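PDB 4EXJ: protein URE2 from Lodderomyces elongisporus NRRL YB-4239, which is of unknown function but belongs to the glutathione S-transferase superfamily and may bind glutathione or take part in transcription regulation. Local coordinates for residues B[47-59]-B[64-76]. Sequence-based numbering, arbitrary orientation.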
loop_
_atom_site.group_PDB
_atom_site.type_symbol
_atom_site.label_atom_id
_atom_site.label_comp_id
_atom_site.label_asym_id
_atom_site.label_seq_id
_atom_site.Cartn_x
_atom_site.Cartn_y
_atom_site.Cartn_z
ATOM N N LYS B 47 13.558 -10.758 -13.565
ATOM C CA LYS B 47 14.505 -9.690 -13.805
ATOM C C LYS B 47 13.782 -8.336 -13.889
ATOM O O LYS B 47 14.288 -7.321 -13.412
ATOM C CB LYS B 47 15.273 -9.969 -15.104
ATOM C CG LYS B 47 16.358 -8.957 -15.426
ATOM C CD LYS B 47 17.410 -9.572 -16.352
ATOM C CE LYS B 47 18.599 -8.643 -16.554
ATOM N NZ LYS B 47 18.238 -7.470 -17.388
ATOM N N LEU B 48 12.600 -8.333 -14.500
ATOM C CA LEU B 48 11.796 -7.113 -14.618
ATOM C C LEU B 48 11.103 -6.784 -13.293
ATOM O O LEU B 48 10.969 -5.605 -12.912
ATOM C CB LEU B 48 10.743 -7.278 -15.715
ATOM C CG LEU B 48 11.242 -7.536 -17.151
ATOM C CD1 LEU B 48 10.070 -7.736 -18.103
ATOM C CD2 LEU B 48 12.114 -6.392 -17.630
ATOM N N ASN B 49 10.675 -7.831 -12.595
ATOM C CA ASN B 49 9.875 -7.683 -11.376
ATOM C C ASN B 49 10.192 -8.795 -10.389
ATOM O O ASN B 49 9.568 -9.844 -10.412
ATOM C CB ASN B 49 8.371 -7.670 -11.730
ATOM C CG ASN B 49 7.498 -7.251 -10.559
ATOM O OD1 ASN B 49 7.873 -7.429 -9.402
ATOM N ND2 ASN B 49 6.333 -6.671 -10.858
ATOM N N PRO B 50 11.199 -8.578 -9.528
ATOM C CA PRO B 50 11.619 -9.634 -8.588
ATOM C C PRO B 50 10.534 -10.043 -7.589
ATOM O O PRO B 50 10.614 -11.118 -6.998
ATOM C CB PRO B 50 12.816 -9.014 -7.843
ATOM C CG PRO B 50 12.984 -7.631 -8.375
ATOM C CD PRO B 50 12.139 -7.448 -9.587
ATOM N N ALA B 51 9.526 -9.197 -7.416
ATOM C CA ALA B 51 8.398 -9.535 -6.545
ATOM C C ALA B 51 7.573 -10.687 -7.116
ATOM O O ALA B 51 6.799 -11.313 -6.393
ATOM C CB ALA B 51 7.515 -8.314 -6.319
ATOM N N GLY B 52 7.726 -10.946 -8.415
ATOM C CA GLY B 52 7.065 -12.074 -9.077
ATOM C C GLY B 52 5.555 -11.957 -9.206
ATOM O O GLY B 52 4.844 -12.964 -9.275
ATOM N N ILE B 53 5.071 -10.736 -9.282
ATOM C CA ILE B 53 3.664 -10.453 -9.392
ATOM C C ILE B 53 3.423 -9.570 -10.597
ATOM O O ILE B 53 4.330 -8.996 -11.109
ATOM C CB ILE B 53 3.138 -9.701 -8.157
ATOM C CG1 ILE B 53 3.906 -8.402 -7.967
ATOM C CG2 ILE B 53 3.234 -10.540 -6.955
ATOM C CD1 ILE B 53 3.390 -7.519 -6.867
ATOM N N VAL B 54 2.188 -9.525 -11.053
ATOM C CA VAL B 54 1.786 -8.620 -12.100
ATOM C C VAL B 54 1.182 -7.426 -11.433
ATOM O O VAL B 54 0.732 -7.535 -10.337
ATOM C CB VAL B 54 0.733 -9.222 -13.039
ATOM C CG1 VAL B 54 1.278 -10.352 -13.780
ATOM C CG2 VAL B 54 -0.542 -9.570 -12.302
ATOM N N PRO B 55 1.153 -6.293 -12.091
ATOM C CA PRO B 55 1.722 -6.072 -13.404
ATOM C C PRO B 55 3.082 -5.417 -13.362
ATOM O O PRO B 55 3.496 -4.992 -12.356
ATOM C CB PRO B 55 0.755 -5.083 -14.002
ATOM C CG PRO B 55 0.264 -4.309 -12.858
ATOM C CD PRO B 55 0.339 -5.154 -11.665
ATOM N N THR B 56 3.736 -5.358 -14.507
ATOM C CA THR B 56 4.962 -4.585 -14.668
ATOM C C THR B 56 4.837 -3.769 -15.938
ATOM O O THR B 56 4.516 -4.307 -16.994
ATOM C CB THR B 56 6.177 -5.504 -14.844
ATOM O OG1 THR B 56 6.292 -6.359 -13.722
ATOM C CG2 THR B 56 7.458 -4.663 -14.944
ATOM N N LEU B 57 5.119 -2.475 -15.856
ATOM C CA LEU B 57 5.247 -1.660 -17.044
ATOM C C LEU B 57 6.720 -1.454 -17.359
ATOM O O LEU B 57 7.446 -0.914 -16.535
ATOM C CB LEU B 57 4.621 -0.299 -16.794
ATOM C CG LEU B 57 4.655 0.644 -17.985
ATOM C CD1 LEU B 57 3.816 0.097 -19.143
ATOM C CD2 LEU B 57 4.137 2.000 -17.544
ATOM N N VAL B 58 7.165 -1.869 -18.542
ATOM C CA VAL B 58 8.520 -1.530 -18.965
ATOM C C VAL B 58 8.406 -0.238 -19.779
ATOM O O VAL B 58 7.670 -0.190 -20.756
ATOM C CB VAL B 58 9.163 -2.657 -19.792
ATOM C CG1 VAL B 58 10.544 -2.221 -20.295
ATOM C CG2 VAL B 58 9.273 -3.933 -18.959
ATOM N N ASP B 59 9.087 0.822 -19.359
ATOM C CA ASP B 59 8.834 2.131 -19.963
ATOM C C ASP B 59 9.554 2.271 -21.298
ATOM O O ASP B 59 10.263 1.355 -21.731
ATOM C CB ASP B 59 9.199 3.282 -19.014
ATOM C CG ASP B 59 10.698 3.487 -18.885
ATOM O OD1 ASP B 59 11.457 2.764 -19.562
ATOM O OD2 ASP B 59 11.112 4.362 -18.091
ATOM N N PRO B 64 11.803 -1.084 -15.795
ATOM C CA PRO B 64 10.547 -1.580 -15.248
ATOM C C PRO B 64 10.005 -0.669 -14.152
ATOM O O PRO B 64 10.769 -0.181 -13.302
ATOM C CB PRO B 64 10.920 -2.948 -14.668
ATOM C CG PRO B 64 12.401 -3.111 -14.841
ATOM C CD PRO B 64 12.970 -1.797 -15.254
ATOM N N ILE B 65 8.693 -0.438 -14.202
ATOM C CA ILE B 65 7.948 0.256 -13.161
ATOM C C ILE B 65 7.026 -0.820 -12.571
ATOM O O ILE B 65 6.349 -1.528 -13.317
ATOM C CB ILE B 65 7.055 1.366 -13.755
ATOM C CG1 ILE B 65 7.810 2.225 -14.768
ATOM C CG2 ILE B 65 6.472 2.249 -12.650
ATOM C CD1 ILE B 65 8.906 3.056 -14.155
ATOM N N THR B 66 7.021 -0.975 -11.250
ATOM C CA THR B 66 6.214 -2.040 -10.638
ATOM C C THR B 66 5.253 -1.449 -9.612
ATOM O O THR B 66 5.316 -0.246 -9.323
ATOM C CB THR B 66 7.062 -3.112 -9.948
ATOM O OG1 THR B 66 7.736 -2.549 -8.809
ATOM C CG2 THR B 66 8.090 -3.728 -10.932
ATOM N N GLU B 67 4.389 -2.324 -9.079
ATOM C CA GLU B 67 3.322 -2.006 -8.085
ATOM C C GLU B 67 2.138 -1.311 -8.782
ATOM O O GLU B 67 2.247 -0.195 -9.269
ATOM C CB GLU B 67 3.849 -1.211 -6.868
ATOM C CG GLU B 67 5.016 -1.865 -6.124
ATOM C CD GLU B 67 4.665 -3.215 -5.510
ATOM O OE1 GLU B 67 3.550 -3.358 -4.972
ATOM O OE2 GLU B 67 5.512 -4.127 -5.562
ATOM N N SER B 68 1.005 -2.010 -8.846
ATOM C CA SER B 68 -0.100 -1.574 -9.660
ATOM C C SER B 68 -0.487 -0.105 -9.446
ATOM O O SER B 68 -0.669 0.627 -10.416
ATOM C CB SER B 68 -1.301 -2.485 -9.398
ATOM O OG SER B 68 -2.258 -2.296 -10.408
ATOM N N ASN B 69 -0.680 0.311 -8.192
ATOM C CA ASN B 69 -1.167 1.682 -7.968
ATOM C C ASN B 69 -0.081 2.723 -8.237
ATOM O O ASN B 69 -0.364 3.855 -8.621
ATOM C CB ASN B 69 -1.807 1.840 -6.582
ATOM C CG ASN B 69 -3.136 1.146 -6.512
ATOM O OD1 ASN B 69 -3.523 0.478 -7.466
ATOM N ND2 ASN B 69 -3.855 1.304 -5.407
ATOM N N ASN B 70 1.172 2.310 -8.088
ATOM C CA ASN B 70 2.294 3.130 -8.552
ATOM C C ASN B 70 2.345 3.268 -10.089
ATOM O O ASN B 70 2.651 4.318 -10.631
ATOM C CB ASN B 70 3.598 2.505 -8.051
ATOM C CG ASN B 70 4.797 3.286 -8.499
ATOM O OD1 ASN B 70 4.892 4.486 -8.242
ATOM N ND2 ASN B 70 5.698 2.627 -9.208
ATOM N N ILE B 71 2.067 2.183 -10.796
ATOM C CA ILE B 71 2.008 2.246 -12.239
ATOM C C ILE B 71 0.869 3.176 -12.662
ATOM O O ILE B 71 1.017 3.928 -13.610
ATOM C CB ILE B 71 1.870 0.844 -12.837
ATOM C CG1 ILE B 71 3.126 0.035 -12.484
ATOM C CG2 ILE B 71 1.620 0.927 -14.353
ATOM C CD1 ILE B 71 2.961 -1.504 -12.720
ATOM N N LEU B 72 -0.258 3.148 -11.953
ATOM C CA LEU B 72 -1.311 4.118 -12.231
ATOM C C LEU B 72 -0.743 5.532 -12.224
ATOM O O LEU B 72 -1.025 6.340 -13.126
ATOM C CB LEU B 72 -2.468 4.011 -11.215
ATOM C CG LEU B 72 -3.446 2.856 -11.463
ATOM C CD1 LEU B 72 -4.495 2.785 -10.339
ATOM C CD2 LEU B 72 -4.137 2.957 -12.824
ATOM N N LEU B 73 0.012 5.843 -11.171
ATOM C CA LEU B 73 0.609 7.184 -11.025
ATOM C C LEU B 73 1.594 7.491 -12.151
ATOM O O LEU B 73 1.610 8.607 -12.700
ATOM C CB LEU B 73 1.283 7.335 -9.662
ATOM C CG LEU B 73 0.276 7.483 -8.519
ATOM C CD1 LEU B 73 0.856 7.111 -7.150
ATOM C CD2 LEU B 73 -0.237 8.945 -8.528
ATOM N N TYR B 74 2.404 6.505 -12.493
ATOM C CA TYR B 74 3.396 6.667 -13.550
ATOM C C TYR B 74 2.739 6.920 -14.896
ATOM O O TYR B 74 3.148 7.815 -15.627
ATOM C CB TYR B 74 4.295 5.444 -13.646
ATOM C CG TYR B 74 5.239 5.558 -14.815
ATOM C CD1 TYR B 74 6.473 6.180 -14.662
ATOM C CD2 TYR B 74 4.867 5.096 -16.074
ATOM C CE1 TYR B 74 7.345 6.313 -15.747
ATOM C CE2 TYR B 74 5.724 5.219 -17.159
ATOM C CZ TYR B 74 6.959 5.827 -16.984
ATOM O OH TYR B 74 7.803 5.957 -18.072
ATOM N N ILE B 75 1.714 6.133 -15.226
ATOM C CA ILE B 75 1.021 6.285 -16.501
ATOM C C ILE B 75 0.323 7.631 -16.593
ATOM O O ILE B 75 0.406 8.307 -17.614
ATOM C CB ILE B 75 0.029 5.135 -16.760
ATOM C CG1 ILE B 75 0.808 3.842 -17.031
ATOM C CG2 ILE B 75 -0.902 5.501 -17.920
ATOM C CD1 ILE B 75 -0.027 2.551 -16.959
ATOM N N ALA B 76 -0.326 8.043 -15.511
ATOM C CA ALA B 76 -0.947 9.357 -15.488
ATOM C C ALA B 76 0.091 10.461 -15.700
ATOM O O ALA B 76 -0.096 11.337 -16.541
ATOM C CB ALA B 76 -1.722 9.571 -14.205
HETATM O O HOH W 1 3.742 -5.083 -9.576
HETATM O O HOH W 2 1.137 -4.986 -8.207
HETATM O O HOH W 3 10.095 6.659 -17.800
#
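The ring of Tyr74 is met obliquely by Leu57 and Asp59, while Ile65 covers one of its faces, with CG1 4.0 Å above the plane and over the ring centre; at the edge, in the ring plane, a water lies between Tyr74 OH and Asp59 OD2, too close to both for the bridge to be more than doubtful. Leu57 has CG anti to its backbone N (chi1 -178°); the two side chains cross at about a right angle, and Leu57 CD2 comes to within 3.5 Å of Tyr74 CD2 and also reaches Ile75 CG1. Asp59 brings its CB to 3.2 Å from Tyr74 OH. A second flat group, the amide of Asn49, donates through ND2 to Thr56 OG1 at 2.9 Å, almost in the amide plane, and the Thr66 methyl CG2 sits 3.4 Å from ND2. Thr56 OG1 is also bonded to the hydroxyl of Tyr45, so the loop is tied to helix 43-48. A bridging water accepts hydrogen bonds from Asn49 ND2 and Glu67 N and donates one to Pro55 O (2.8 Å), linking the loop to the turn before helix 68-76.

Strands 56-58 and 64-66 form an antiparallel hairpin (155°) around the hydrogen-bonded pair Leu57-Ile65, whose shorter bond, Ile65 N to Leu57 O, measures 2.7 Å. Leu57 and Ile65 project from the sheet face turned to helix 68-76, while Thr56, Val58 and Pro64 occupy the other, where Pro64 CB packs on Leu48 O. Pro55, preceded by a cis peptide, slides past Ile71 and touches Ser68. A cis-proline entering this strand and a Glu-Ser pair starting the next helix are hallmarks of the thioredoxin-like glutathione S-transferase domain, where they commonly line the glutathione site.

Strand 4-8 flanks 56-58, placing 64-66 at the sheet edge within the chain; helix 15-23 packs against Ile71 and Ile75, and Trp97 of the second subunit meets Tyr74 edge-to-face.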